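PDB 1WXQ: GTP-binding protein from Pyrococcus horikoshii, which probably binds GTP as an Obg-type P-loop protein and may hydrolyse nucleotide, although its cellular role is unknown. Local coordinates for residues Q160-L164 with E165-A169; E170-S173 with G174-V177; N310-F314 with D315-L319. All coordinates share one frame; numbering follows the deposited sequence.

Contact 1 (Q160-L164 with E165-A169); sequences QKIKL and ESAIA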
ATOM      1  N   GLN A 160      32.052  11.324 -16.408  1.00 65.66           N
ATOM      2  CA  GLN A 160      32.222  11.221 -14.965  1.00 66.75           C
ATOM      3  C   GLN A 160      31.999   9.777 -14.512  1.00 66.80           C
ATOM      4  O   GLN A 160      32.249   9.400 -13.378  1.00 68.01           O
ATOM      5  CB  GLN A 160      31.217  12.157 -14.287  1.00 66.41           C
ATOM      6  CG  GLN A 160      31.889  13.365 -13.627  1.00 69.10           C
ATOM      7  CD  GLN A 160      30.857  14.176 -12.875  1.00 69.45           C
ATOM      8  OE1 GLN A 160      31.072  15.304 -12.460  1.00 71.49           O
ATOM      9  NE2 GLN A 160      29.692  13.529 -12.686  1.00 73.70           N
ATOM     10  N   LYS A 161      31.461   8.971 -15.450  1.00 66.66           N
ATOM     11  CA  LYS A 161      31.391   7.530 -15.229  1.00 65.07           C
ATOM     12  C   LYS A 161      30.478   7.138 -14.061  1.00 63.86           C
ATOM     13  O   LYS A 161      30.560   6.048 -13.509  1.00 64.27           O
ATOM     14  CB  LYS A 161      32.808   7.029 -14.943  1.00 65.08           C
ATOM     15  CG  LYS A 161      33.786   7.344 -16.079  1.00 65.12           C
ATOM     16  CD  LYS A 161      33.587   6.434 -17.293  1.00 64.32           C
ATOM     17  CE  LYS A 161      34.566   6.747 -18.429  1.00 62.23           C
ATOM     18  NZ  LYS A 161      34.322   5.845 -19.552  1.00 64.14           N
ATOM     19  N   ILE A 162      29.603   8.077 -13.659  1.00 62.48           N
ATOM     20  CA  ILE A 162      28.704   7.774 -12.545  1.00 60.26           C
ATOM     21  C   ILE A 162      27.914   6.483 -12.781  1.00 59.04           C
ATOM     22  O   ILE A 162      27.790   5.996 -13.896  1.00 60.04           O
ATOM     23  CB  ILE A 162      27.749   8.956 -12.370  1.00 59.66           C
ATOM     24  CG1 ILE A 162      28.445  10.088 -11.616  1.00 59.20           C
ATOM     25  CG2 ILE A 162      26.526   8.519 -11.539  1.00 60.94           C
ATOM     26  CD1 ILE A 162      27.579  11.346 -11.529  1.00 59.91           C
ATOM     27  N   LYS A 163      27.426   5.947 -11.647  1.00 57.03           N
ATOM     28  CA  LYS A 163      26.573   4.780 -11.701  1.00 54.20           C
ATOM     29  C   LYS A 163      25.138   5.182 -12.066  1.00 51.43           C
ATOM     30  O   LYS A 163      24.494   5.952 -11.364  1.00 52.95           O
ATOM     31  CB  LYS A 163      26.715   4.115 -10.312  1.00 53.13           C
ATOM     32  CG  LYS A 163      26.180   2.683 -10.209  1.00 52.56           C
ATOM     33  CD  LYS A 163      27.220   1.624 -10.654  1.00 54.21           C
ATOM     34  CE  LYS A 163      27.015   0.284  -9.946  1.00 55.21           C
ATOM     35  NZ  LYS A 163      27.369   0.379  -8.515  1.00 52.15           N
ATOM     36  N   LEU A 164      24.739   4.697 -13.260  1.00 48.39           N
ATOM     37  CA  LEU A 164      23.501   5.176 -13.873  1.00 45.91           C
ATOM     38  C   LEU A 164      22.279   4.991 -12.968  1.00 44.09           C
ATOM     39  O   LEU A 164      21.561   5.931 -12.651  1.00 42.12           O
ATOM     40  CB  LEU A 164      23.297   4.420 -15.184  1.00 45.98           C
ATOM     41  CG  LEU A 164      22.015   4.839 -15.903  1.00 46.36           C
ATOM     42  CD1 LEU A 164      22.030   6.316 -16.304  1.00 42.37           C
ATOM     43  CD2 LEU A 164      21.769   4.048 -17.186  1.00 46.88           C
ATOM     44  N   GLU A 165      22.225   3.782 -12.416  1.00 41.82           N
ATOM     45  CA  GLU A 165      21.250   3.493 -11.369  1.00 41.30           C
ATOM     46  C   GLU A 165      21.240   4.516 -10.233  1.00 38.74           C
ATOM     47  O   GLU A 165      20.183   5.037  -9.884  1.00 40.14           O
ATOM     48  CB  GLU A 165      21.470   2.088 -10.797  1.00 41.29           C
ATOM     49  CG  GLU A 165      22.891   1.575 -10.907  1.00 44.85           C
ATOM     50  CD  GLU A 165      23.202   0.990 -12.278  1.00 48.16           C
ATOM     51  OE1 GLU A 165      22.544  -0.013 -12.652  1.00 45.94           O
ATOM     52  OE2 GLU A 165      24.102   1.524 -12.975  1.00 42.82           O
ATOM     53  N   SER A 166      22.402   4.815  -9.666  1.00 35.90           N
ATOM     54  CA  SER A 166      22.484   5.777  -8.564  1.00 33.64           C
ATOM     55  C   SER A 166      22.092   7.186  -8.966  1.00 29.85           C
ATOM     56  O   SER A 166      21.440   7.897  -8.208  1.00 29.58           O
ATOM     57  CB  SER A 166      23.903   5.804  -7.971  1.00 34.04           C
ATOM     58  OG  SER A 166      24.062   6.897  -7.066  1.00 37.90           O
ATOM     59  N   ALA A 167      22.497   7.591 -10.162  1.00 26.73           N
ATOM     60  CA  ALA A 167      22.185   8.933 -10.648  1.00 27.53           C
ATOM     61  C   ALA A 167      20.689   9.122 -10.899  1.00 27.47           C
ATOM     62  O   ALA A 167      20.119  10.156 -10.550  1.00 29.04           O
ATOM     63  CB  ALA A 167      22.974   9.220 -11.920  1.00 27.02           C
ATOM     64  N   ILE A 168      20.052   8.140 -11.526  1.00 26.71           N
ATOM     65  CA  ILE A 168      18.614   8.256 -11.767  1.00 28.79           C
ATOM     66  C   ILE A 168      17.937   8.187 -10.403  1.00 29.67           C
ATOM     67  O   ILE A 168      17.065   9.001 -10.087  1.00 30.53           O
ATOM     68  CB  ILE A 168      18.090   7.119 -12.674  1.00 28.70           C
ATOM     69  CG1 ILE A 168      18.668   7.262 -14.082  1.00 28.75           C
ATOM     70  CG2 ILE A 168      16.591   7.140 -12.709  1.00 22.96           C
ATOM     71  CD1 ILE A 168      18.286   6.133 -15.024  1.00 28.02           C
ATOM     72  N   ALA A 169      18.374   7.233  -9.584  1.00 31.11           N
ATOM     73  CA  ALA A 169      17.820   7.060  -8.243  1.00 33.51           C
ATOM     74  C   ALA A 169      17.846   8.353  -7.451  1.00 33.96           C
ATOM     75  O   ALA A 169      16.851   8.710  -6.810  1.00 36.87           O
ATOM     76  CB  ALA A 169      18.576   5.982  -7.496  1.00 33.62           C
TER
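Lys163 and Leu164 lend their carbonyls to Ala167 and Ile168 and so open the first turn of helix 164-171, with Lys163 at the N-cap position and residues 160-162 leading in as a loop. Two backbone hydrogen bonds set the turn. Ala167 N meets Lys163 O at 2.8 Å, and Ile168 N meets Leu164 O at 2.9 Å with an almost linear N-H...O angle of 171°; both are ordinary i to i+4 helical bonds.

The polar side chains meet through their carbon stems. Lys163 CG lies 3.5 Å from Glu165 CG where the two chains pass across each other, yet Lys163 NZ stays 5.6 Å from Glu165 OE2, too far for a salt bridge. A bend at chi2 (-82°) folds the Glu165 chain back toward the start of the helix and leaves OE2 3.2 Å from Leu164 N, at an angle too poor for a hydrogen bond. A carboxylate at this end is nonetheless likely to suit the helix dipole. An alanine in place of Glu165 would probably leave Lys163 CG without its packing partner and take this carboxylate away from the first turn. Outward, Glu165 also touches Glu179 and Trp183 of helix 179-188.

Two apolar touches complete the contact. Leu164, directed away from 165-169, touches Met186, Pro195 and Trp198, while its CD1 passes Ile168 CD1 at 4.0 Å; Ile168 in turn reaches Trp198 and Phe153. Ile162 lays one branch on the first turn: its CG2 stands opposite the backbone N while CG1 lies beside that N, and it is this CG2 that rests on Ala167 CB, 3.6 Å away.

Contact 2 (E170-S173 with G174-V177); sequences EHLS and GIGV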
ATOM      1  N   GLU A 170      18.968   9.061  -7.476  1.00 33.28           N
ATOM      2  CA  GLU A 170      19.027  10.322  -6.744  1.00 34.75           C
ATOM      3  C   GLU A 170      18.062  11.299  -7.375  1.00 34.21           C
ATOM      4  O   GLU A 170      17.306  11.980  -6.683  1.00 34.66           O
ATOM      5  CB  GLU A 170      20.425  10.958  -6.783  1.00 34.35           C
ATOM      6  CG  GLU A 170      20.384  12.466  -6.451  1.00 34.39           C
ATOM      7  CD  GLU A 170      21.726  13.164  -6.564  1.00 38.17           C
ATOM      8  OE1 GLU A 170      22.497  12.842  -7.501  1.00 31.10           O
ATOM      9  OE2 GLU A 170      21.996  14.053  -5.717  1.00 39.28           O
ATOM     10  N   HIS A 171      18.104  11.368  -8.698  1.00 34.94           N
ATOM     11  CA  HIS A 171      17.244  12.283  -9.420  1.00 36.46           C
ATOM     12  C   HIS A 171      15.772  12.051  -9.146  1.00 36.90           C
ATOM     13  O   HIS A 171      15.000  13.000  -9.161  1.00 36.60           O
ATOM     14  CB  HIS A 171      17.523  12.212 -10.925  1.00 37.68           C
ATOM     15  CG  HIS A 171      16.992  13.382 -11.689  1.00 39.33           C
ATOM     16  ND1 HIS A 171      17.050  13.463 -13.062  1.00 39.82           N
ATOM     17  CD2 HIS A 171      16.366  14.509 -11.274  1.00 45.21           C
ATOM     18  CE1 HIS A 171      16.479  14.585 -13.461  1.00 39.30           C
ATOM     19  NE2 HIS A 171      16.055  15.239 -12.395  1.00 42.02           N
ATOM     20  N   LEU A 172      15.369  10.812  -8.889  1.00 39.11           N
ATOM     21  CA  LEU A 172      13.958  10.550  -8.604  1.00 43.57           C
ATOM     22  C   LEU A 172      13.771  10.136  -7.138  1.00 44.52           C
ATOM     23  O   LEU A 172      12.702   9.664  -6.743  1.00 44.84           O
ATOM     24  CB  LEU A 172      13.400   9.488  -9.566  1.00 43.98           C
ATOM     25  CG  LEU A 172      13.110   9.948 -11.006  1.00 45.67           C
ATOM     26  CD1 LEU A 172      13.354   8.791 -11.946  1.00 46.18           C
ATOM     27  CD2 LEU A 172      11.670  10.474 -11.140  1.00 47.01           C
ATOM     28  N   SER A 173      14.811  10.344  -6.324  1.00 45.28           N
ATOM     29  CA  SER A 173      14.755  10.021  -4.892  1.00 47.67           C
ATOM     30  C   SER A 173      13.545  10.679  -4.246  1.00 46.22           C
ATOM     31  O   SER A 173      13.014  10.171  -3.259  1.00 45.61           O
ATOM     32  CB  SER A 173      16.019  10.507  -4.157  1.00 48.28           C
ATOM     33  OG  SER A 173      17.076   9.572  -4.254  1.00 52.34           O
ATOM     34  N   GLY A 174      13.113  11.803  -4.808  1.00 44.65           N
ATOM     35  CA  GLY A 174      11.977  12.511  -4.246  1.00 44.42           C
ATOM     36  C   GLY A 174      10.625  11.816  -4.306  1.00 44.58           C
ATOM     37  O   GLY A 174       9.665  12.244  -3.654  1.00 43.86           O
ATOM     38  N   ILE A 175      10.534  10.741  -5.076  1.00 43.87           N
ATOM     39  CA  ILE A 175       9.271  10.037  -5.198  1.00 45.63           C
ATOM     40  C   ILE A 175       9.268   8.701  -4.456  1.00 44.05           C
ATOM     41  O   ILE A 175       8.230   8.063  -4.306  1.00 41.86           O
ATOM     42  CB  ILE A 175       8.903   9.830  -6.687  1.00 46.00           C
ATOM     43  CG1 ILE A 175       8.745  11.192  -7.367  1.00 48.13           C
ATOM     44  CG2 ILE A 175       7.588   9.071  -6.818  1.00 48.30           C
ATOM     45  CD1 ILE A 175      10.050  11.873  -7.706  1.00 56.31           C
ATOM     46  N   GLY A 176      10.434   8.289  -3.975  1.00 44.55           N
ATOM     47  CA  GLY A 176      10.521   7.034  -3.246  1.00 44.31           C
ATOM     48  C   GLY A 176      11.245   5.928  -3.990  1.00 45.24           C
ATOM     49  O   GLY A 176      11.185   4.770  -3.586  1.00 46.16           O
ATOM     50  N   VAL A 177      11.947   6.267  -5.063  1.00 44.85           N
ATOM     51  CA  VAL A 177      12.663   5.260  -5.850  1.00 44.70           C
ATOM     52  C   VAL A 177      14.032   4.815  -5.244  1.00 45.39           C
ATOM     53  O   VAL A 177      14.806   5.664  -4.835  1.00 43.77           O
ATOM     54  CB  VAL A 177      12.894   5.806  -7.285  1.00 43.97           C
ATOM     55  CG1 VAL A 177      13.717   4.819  -8.084  1.00 45.51           C
ATOM     56  CG2 VAL A 177      11.561   6.069  -7.994  1.00 43.56           C
TER
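Leu172 O takes Ile175 N at 2.9 Å in a nearly straight bond, and this bond turns the chain at the end of helix 164-171. A second, longer bond follows one residue on, from Gly176 N to Ser173 O at 3.3 Å. Both span three residues, so the exit consists of two overlapping beta turns, of type I by their backbone angles. In both the donor stands above the carbonyl plane, 45° out of it at Leu172 and 66° at Ser173, as the tight curl of the chain imposes. Gly176 then takes a positive phi at which a side chain would press on the preceding carbonyl oxygen.

Beside these bonds the apolar side chains gather round Leu172. Ile175, bent at chi2 (77°), brings CD1 back to 4.0 Å from Leu172 CD2 and 3.6 Å from Leu172 O, the two side chains passing at a slant. Val177 CG2 reaches Leu172 CB more loosely, at 4.2 Å.

Ser173 is anchored from behind: its OG is hydrogen-bonded to Ala169 O, and Ser173 N bonds to Glu170 O. Further out, Ile175 O is held by Lys215 NZ. Leu172 packs on Ile142 and Leu146 and Ile175 on Trp141, all of helix 127-147, whereas Val177 lies on Ile210 and Asn214 of helix 200-214, so the turn joins the two.

Contact 3 (N310-F314 with D315-L319); sequences NRVVF and DLLKL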
ATOM      1  N   ASN A 310      -6.334  -3.936   3.260  1.00 26.96           N
ATOM      2  CA  ASN A 310      -5.566  -5.146   3.519  1.00 25.67           C
ATOM      3  C   ASN A 310      -4.858  -5.581   2.221  1.00 27.64           C
ATOM      4  O   ASN A 310      -3.722  -6.070   2.260  1.00 28.96           O
ATOM      5  CB  ASN A 310      -6.469  -6.294   4.035  1.00 24.90           C
ATOM      6  CG  ASN A 310      -6.971  -6.078   5.480  1.00 30.00           C
ATOM      7  OD1 ASN A 310      -6.533  -5.158   6.194  1.00 29.17           O
ATOM      8  ND2 ASN A 310      -7.895  -6.936   5.912  1.00 25.53           N
ATOM      9  N   ARG A 311      -5.508  -5.397   1.070  1.00 27.92           N
ATOM     10  CA  ARG A 311      -4.896  -5.814  -0.193  1.00 28.11           C
ATOM     11  C   ARG A 311      -3.721  -4.929  -0.537  1.00 26.18           C
ATOM     12  O   ARG A 311      -2.755  -5.389  -1.151  1.00 25.53           O
ATOM     13  CB  ARG A 311      -5.918  -5.822  -1.350  1.00 29.69           C
ATOM     14  CG  ARG A 311      -6.983  -6.921  -1.246  1.00 36.01           C
ATOM     15  CD  ARG A 311      -6.367  -8.346  -1.235  1.00 37.24           C
ATOM     16  NE  ARG A 311      -5.822  -8.727  -2.535  1.00 39.02           N
ATOM     17  CZ  ARG A 311      -6.564  -9.090  -3.583  1.00 34.77           C
ATOM     18  NH1 ARG A 311      -7.885  -9.134  -3.489  1.00 32.84           N
ATOM     19  NH2 ARG A 311      -5.981  -9.392  -4.733  1.00 33.69           N
ATOM     20  N   VAL A 312      -3.787  -3.662  -0.137  1.00 23.17           N
ATOM     21  CA  VAL A 312      -2.670  -2.755  -0.406  1.00 24.06           C
ATOM     22  C   VAL A 312      -1.434  -3.147   0.428  1.00 22.80           C
ATOM     23  O   VAL A 312      -0.333  -3.299  -0.096  1.00 21.80           O
ATOM     24  CB  VAL A 312      -3.010  -1.288  -0.065  1.00 22.93           C
ATOM     25  CG1 VAL A 312      -1.764  -0.440  -0.237  1.00 17.94           C
ATOM     26  CG2 VAL A 312      -4.133  -0.770  -0.947  1.00 13.67           C
ATOM     27  N   VAL A 313      -1.652  -3.318   1.725  1.00 24.82           N
ATOM     28  CA  VAL A 313      -0.606  -3.661   2.687  1.00 26.96           C
ATOM     29  C   VAL A 313       0.025  -5.043   2.527  1.00 27.13           C
ATOM     30  O   VAL A 313       1.251  -5.166   2.399  1.00 25.51           O
ATOM     31  CB  VAL A 313      -1.160  -3.544   4.142  1.00 27.58           C
ATOM     32  CG1 VAL A 313      -0.076  -3.874   5.157  1.00 27.73           C
ATOM     33  CG2 VAL A 313      -1.686  -2.133   4.381  1.00 30.18           C
ATOM     34  N   PHE A 314      -0.826  -6.067   2.545  1.00 29.57           N
ATOM     35  CA  PHE A 314      -0.412  -7.466   2.453  1.00 31.88           C
ATOM     36  C   PHE A 314      -0.128  -8.011   1.050  1.00 34.55           C
ATOM     37  O   PHE A 314       0.691  -8.906   0.878  1.00 37.46           O
ATOM     38  CB  PHE A 314      -1.483  -8.351   3.091  1.00 30.12           C
ATOM     39  CG  PHE A 314      -1.801  -7.994   4.513  1.00 32.67           C
ATOM     40  CD1 PHE A 314      -0.776  -7.820   5.456  1.00 33.00           C
ATOM     41  CD2 PHE A 314      -3.126  -7.846   4.919  1.00 29.91           C
ATOM     42  CE1 PHE A 314      -1.068  -7.499   6.791  1.00 26.18           C
ATOM     43  CE2 PHE A 314      -3.439  -7.527   6.249  1.00 30.92           C
ATOM     44  CZ  PHE A 314      -2.403  -7.353   7.190  1.00 33.61           C
ATOM     45  N   ASP A 315      -0.816  -7.484   0.046  1.00 37.34           N
ATOM     46  CA  ASP A 315      -0.639  -7.971  -1.311  1.00 37.06           C
ATOM     47  C   ASP A 315       0.217  -7.075  -2.184  1.00 34.44           C
ATOM     48  O   ASP A 315       1.310  -7.469  -2.590  1.00 33.24           O
ATOM     49  CB  ASP A 315      -2.000  -8.155  -1.966  1.00 37.75           C
ATOM     50  CG  ASP A 315      -1.929  -8.995  -3.199  1.00 43.70           C
ATOM     51  OD1 ASP A 315      -0.917  -8.885  -3.923  1.00 48.77           O
ATOM     52  OD2 ASP A 315      -2.889  -9.755  -3.451  1.00 53.30           O
ATOM     53  N   LEU A 316      -0.282  -5.882  -2.495  1.00 33.40           N
ATOM     54  CA  LEU A 316       0.476  -4.958  -3.332  1.00 31.89           C
ATOM     55  C   LEU A 316       1.894  -4.834  -2.806  1.00 31.31           C
ATOM     56  O   LEU A 316       2.845  -5.242  -3.442  1.00 32.95           O
ATOM     57  CB  LEU A 316      -0.135  -3.560  -3.311  1.00 31.63           C
ATOM     58  CG  LEU A 316      -0.977  -2.949  -4.421  1.00 31.84           C
ATOM     59  CD1 LEU A 316      -0.660  -1.449  -4.440  1.00 32.49           C
ATOM     60  CD2 LEU A 316      -0.666  -3.562  -5.780  1.00 38.65           C
ATOM     61  N   LEU A 317       2.016  -4.261  -1.620  1.00 32.04           N
ATOM     62  CA  LEU A 317       3.320  -4.052  -1.017  1.00 31.21           C
ATOM     63  C   LEU A 317       3.911  -5.318  -0.422  1.00 30.74           C
ATOM     64  O   LEU A 317       5.088  -5.351  -0.084  1.00 33.06           O
ATOM     65  CB  LEU A 317       3.215  -2.938   0.037  1.00 31.64           C
ATOM     66  CG  LEU A 317       2.552  -1.677  -0.547  1.00 31.46           C
ATOM     67  CD1 LEU A 317       2.419  -0.608   0.500  1.00 29.88           C
ATOM     68  CD2 LEU A 317       3.366  -1.174  -1.723  1.00 27.65           C
ATOM     69  N   LYS A 318       3.093  -6.358  -0.300  1.00 32.32           N
ATOM     70  CA  LYS A 318       3.529  -7.637   0.241  1.00 33.09           C
ATOM     71  C   LYS A 318       4.187  -7.545   1.618  1.00 32.52           C
ATOM     72  O   LYS A 318       5.238  -8.140   1.867  1.00 32.79           O
ATOM     73  CB  LYS A 318       4.488  -8.317  -0.740  1.00 35.73           C
ATOM     74  CG  LYS A 318       3.883  -8.604  -2.107  1.00 42.49           C
ATOM     75  CD  LYS A 318       4.460  -9.879  -2.714  1.00 53.35           C
ATOM     76  CE  LYS A 318       5.982  -9.807  -2.882  1.00 60.38           C
ATOM     77  NZ  LYS A 318       6.574 -11.121  -3.273  1.00 60.13           N
ATOM     78  N   LEU A 319       3.572  -6.785   2.514  1.00 30.86           N
ATOM     79  CA  LEU A 319       4.093  -6.650   3.862  1.00 29.04           C
ATOM     80  C   LEU A 319       3.547  -7.809   4.696  1.00 28.93           C
ATOM     81  O   LEU A 319       2.485  -8.353   4.396  1.00 29.41           O
ATOM     82  CB  LEU A 319       3.664  -5.311   4.454  1.00 26.90           C
ATOM     83  CG  LEU A 319       4.119  -4.095   3.634  1.00 26.64           C
ATOM     84  CD1 LEU A 319       3.417  -2.842   4.118  1.00 26.29           C
ATOM     85  CD2 LEU A 319       5.630  -3.933   3.743  1.00 24.28           C
TER
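Arg311 O takes Leu316 N at 2.9 Å and Val312 O takes Leu317 N at 3.0 Å, each five places on, so helix 305-316 widens into a pi-type turn in its last part. A further bond, Leu319 N to Val313 O at 2.8 Å, spans six residues and closes the exit once Lys318 has turned to positive phi.

The packed flank is apolar. Val312 is buried on Ala104 and Ile106 of strand 104-110 and on Val218 of strand 217-222; Leu317 CD1 comes to 4.3 Å from Val312 CG1. Val313 CG1 meets Leu319 CD1 at 3.8 Å, the side chains crossing nearly at right angles.

The polar flank is partly exposed, though Arg311 and Asp315 both touch strand 245-249. Bends at chi2 and chi3 (-60° and -71°) curl Arg311 alongside Asp315. One oxygen, Asp315 OD2, takes Arg311 NE at 3.2 Å in a salt bridge, on its anti side but tilted out of the carboxylate plane, and NH2 only weakly; guanidinium and carboxylate planes lie 29° apart.

Phe314, edge-to-face with Phe386, turns its ring edge to Leu319, at the start of strand 319-325, its CD1 lying 3.5 Å from Leu319 O.

The three contacts follow in series along the chain. Contacts 1 and 2 adjoin and share helix 164-171, the first at its start and the second at its exit, their centres 13 Å apart; together they span its two ends, in the region packed beside helices 127-147, 179-188 and 200-214. Contact 3 is centred 31 Å from the centre of contact 1 and 22 Å from that of contact 2. It lies at the C-terminal part of helix 305-316, against strands 104-110, 217-222 and 245-249 of the large mixed sheet, and leads into strand 319-325 of the four-stranded sheet. It thus marks a passage between sheets, whereas contacts 1 and 2 lie in a helical region farther from the chain's centre.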